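Local coordinates for protein TssK C (Escherichia coli, PDB 5M2Y) that serves as a baseplate component of the type VI secretion system, of which this C-terminal domain is probably the part that binds the membrane complex, at residues 41-44 and 45-49. Residues are numbered along the deposited sequence; the frame is centred on the assembly and turned at random.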
ATOM      1  N   HIS A  41      -0.778   0.726 -18.716  1.00 25.72           N
ATOM      2  CA  HIS A  41      -2.219   0.446 -18.786  1.00 25.31           C
ATOM      3  C   HIS A  41      -2.551  -0.931 -18.198  1.00 27.21           C
ATOM      4  O   HIS A  41      -3.620  -1.116 -17.615  1.00 26.67           O
ATOM      5  CB  HIS A  41      -2.744   0.563 -20.234  1.00 27.24           C
ATOM      6  CG  HIS A  41      -2.520  -0.660 -21.078  1.00 31.58           C
ATOM      7  ND1 HIS A  41      -1.316  -0.901 -21.703  1.00 34.04           N
ATOM      8  CD2 HIS A  41      -3.357  -1.683 -21.362  1.00 33.70           C
ATOM      9  CE1 HIS A  41      -1.454  -2.048 -22.353  1.00 33.86           C
ATOM     10  NE2 HIS A  41      -2.664  -2.556 -22.170  1.00 34.11           N
ATOM     11  N   GLU A  42      -1.626  -1.893 -18.363  1.00 22.34           N
ATOM     12  CA  GLU A  42      -1.785  -3.259 -17.870  1.00 21.29           C
ATOM     13  C   GLU A  42      -1.618  -3.281 -16.357  1.00 23.45           C
ATOM     14  O   GLU A  42      -2.370  -3.971 -15.672  1.00 22.87           O
ATOM     15  CB  GLU A  42      -0.747  -4.147 -18.523  1.00 23.18           C
ATOM     16  CG  GLU A  42      -1.249  -5.529 -18.828  1.00 33.10           C
ATOM     17  CD  GLU A  42      -0.141  -6.383 -19.423  1.00 46.58           C
ATOM     18  OE1 GLU A  42       0.547  -5.875 -20.322  1.00 36.42           O
ATOM     19  OE2 GLU A  42       0.073  -7.512 -18.937  1.00 36.11           O
ATOM     20  N   LEU A  43      -0.638  -2.508 -15.839  1.00 19.50           N
ATOM     21  CA  LEU A  43      -0.398  -2.399 -14.402  1.00 18.77           C
ATOM     22  C   LEU A  43      -1.631  -1.789 -13.717  1.00 21.38           C
ATOM     23  O   LEU A  43      -2.064  -2.283 -12.688  1.00 20.20           O
ATOM     24  CB  LEU A  43       0.864  -1.566 -14.131  1.00 19.22           C
ATOM     25  CG  LEU A  43       1.278  -1.375 -12.677  1.00 23.49           C
ATOM     26  CD1 LEU A  43       1.828  -2.633 -12.107  1.00 23.65           C
ATOM     27  CD2 LEU A  43       2.322  -0.280 -12.559  1.00 26.00           C
ATOM     28  N   GLN A  44      -2.229  -0.754 -14.328  1.00 18.12           N
ATOM     29  CA  GLN A  44      -3.416  -0.085 -13.790  1.00 17.16           C
ATOM     30  C   GLN A  44      -4.578  -1.045 -13.626  1.00 21.34           C
ATOM     31  O   GLN A  44      -5.285  -1.004 -12.614  1.00 20.55           O
ATOM     32  CB  GLN A  44      -3.847   1.043 -14.720  1.00 18.36           C
ATOM     33  CG  GLN A  44      -4.877   1.964 -14.103  1.00 20.17           C
ATOM     34  CD  GLN A  44      -5.237   3.093 -15.026  1.00 27.80           C
ATOM     35  OE1 GLN A  44      -5.475   2.907 -16.229  1.00 26.24           O
ATOM     36  NE2 GLN A  44      -5.343   4.289 -14.437  1.00 21.55           N
ATOM     37  N   THR A  45      -4.783  -1.863 -14.666  1.00 19.56           N
ATOM     38  CA  THR A  45      -5.832  -2.863 -14.779  1.00 19.64           C
ATOM     39  C   THR A  45      -5.656  -4.035 -13.791  1.00 23.18           C
ATOM     40  O   THR A  45      -6.608  -4.394 -13.110  1.00 24.32           O
ATOM     41  CB  THR A  45      -5.866  -3.336 -16.247  1.00 27.64           C
ATOM     42  OG1 THR A  45      -6.260  -2.239 -17.080  1.00 27.12           O
ATOM     43  CG2 THR A  45      -6.775  -4.535 -16.477  1.00 27.72           C
ATOM     44  N   LYS A  46      -4.442  -4.607 -13.713  1.00 18.13           N
ATOM     45  CA  LYS A  46      -4.090  -5.828 -12.983  1.00 16.68           C
ATOM     46  C   LYS A  46      -3.583  -5.663 -11.557  1.00 18.86           C
ATOM     47  O   LYS A  46      -3.880  -6.526 -10.733  1.00 17.94           O
ATOM     48  CB  LYS A  46      -3.065  -6.615 -13.800  1.00 18.70           C
ATOM     49  CG  LYS A  46      -3.598  -7.106 -15.138  1.00 22.80           C
ATOM     50  CD  LYS A  46      -2.569  -7.996 -15.798  1.00 25.24           C
ATOM     51  CE  LYS A  46      -2.960  -8.479 -17.169  1.00 31.81           C
ATOM     52  NZ  LYS A  46      -1.845  -9.240 -17.763  1.00 36.07           N
ATOM     53  N   PHE A  47      -2.826  -4.587 -11.262  1.00 14.74           N
ATOM     54  CA  PHE A  47      -2.291  -4.349  -9.911  1.00 13.99           C
ATOM     55  C   PHE A  47      -3.361  -4.454  -8.800  1.00 17.45           C
ATOM     56  O   PHE A  47      -3.080  -5.133  -7.814  1.00 16.52           O
ATOM     57  CB  PHE A  47      -1.515  -3.028  -9.810  1.00 15.00           C
ATOM     58  CG  PHE A  47      -0.792  -2.842  -8.501  1.00 15.18           C
ATOM     59  CD1 PHE A  47       0.451  -3.424  -8.280  1.00 17.03           C
ATOM     60  CD2 PHE A  47      -1.351  -2.086  -7.488  1.00 16.38           C
ATOM     61  CE1 PHE A  47       1.117  -3.256  -7.056  1.00 17.26           C
ATOM     62  CE2 PHE A  47      -0.687  -1.922  -6.266  1.00 18.73           C
ATOM     63  CZ  PHE A  47       0.544  -2.500  -6.063  1.00 16.68           C
ATOM     64  N   PRO A  48      -4.591  -3.882  -8.929  1.00 15.23           N
ATOM     65  CA  PRO A  48      -5.585  -4.024  -7.840  1.00 15.36           C
ATOM     66  C   PRO A  48      -5.991  -5.468  -7.515  1.00 19.48           C
ATOM     67  O   PRO A  48      -6.468  -5.731  -6.416  1.00 19.21           O
ATOM     68  CB  PRO A  48      -6.778  -3.218  -8.351  1.00 17.15           C
ATOM     69  CG  PRO A  48      -6.173  -2.221  -9.295  1.00 20.80           C
ATOM     70  CD  PRO A  48      -5.109  -2.994  -9.991  1.00 16.71           C
ATOM     71  N   GLN A  49      -5.820  -6.391  -8.476  1.00 17.38           N
ATOM     72  CA  GLN A  49      -6.133  -7.811  -8.296  1.00 17.71           C
ATOM     73  C   GLN A  49      -4.918  -8.655  -7.962  1.00 21.12           C
ATOM     74  O   GLN A  49      -5.067  -9.696  -7.339  1.00 21.56           O
ATOM     75  CB  GLN A  49      -6.853  -8.367  -9.524  1.00 19.75           C
ATOM     76  CG  GLN A  49      -8.269  -7.834  -9.614  1.00 28.64           C
ATOM     77  CD  GLN A  49      -9.117  -8.544 -10.618  1.00 44.35           C
ATOM     78  OE1 GLN A  49      -8.911  -8.402 -11.815  1.00 38.20           O
ATOM     79  NE2 GLN A  49     -10.110  -9.292 -10.146  1.00 33.55           N
TER
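The ring of Phe47 is met obliquely by CD1 of Leu43, one turn earlier in the same helix, which lies 4.1 Å from Phe47 CD1. Each sets CG anti to its backbone N (chi1 -179° in Leu43, -172° in Phe47), beside the carbonyl carbon, and from positions one turn apart the two run side by side. A second flat group, the Glu42 carboxylate, takes Lys46 NZ on the anti side of OE2 at 2.8 Å, 22° out of its plane. The lysine chain is extended and runs alongside the glutamate to this i to i+4 salt bridge, with Lys46 CE 3.8 Å from Glu42 CG. Thr45 folds OG1 back to give a 2.9 Å hydrogen bond to His41 O, an oxygen that also accepts the longer bond from Thr45 N. Pro48, lacking an N-H, breaks the bonding pattern: its CD sits 3.3 Å from Gln44 O, and the helix kinks there. The arrangement illustrates an amphipathic helix. The Glu42–Lys46 pair lies on its more exposed side, while Leu43 and Phe47 are buried against strand 28-35 and Leu117. Phe47 also reaches Ile72 of strand 70-75, and its ring meets that of Phe91 in strand 89-95, joining helix 40-50 to the antiparallel sheet.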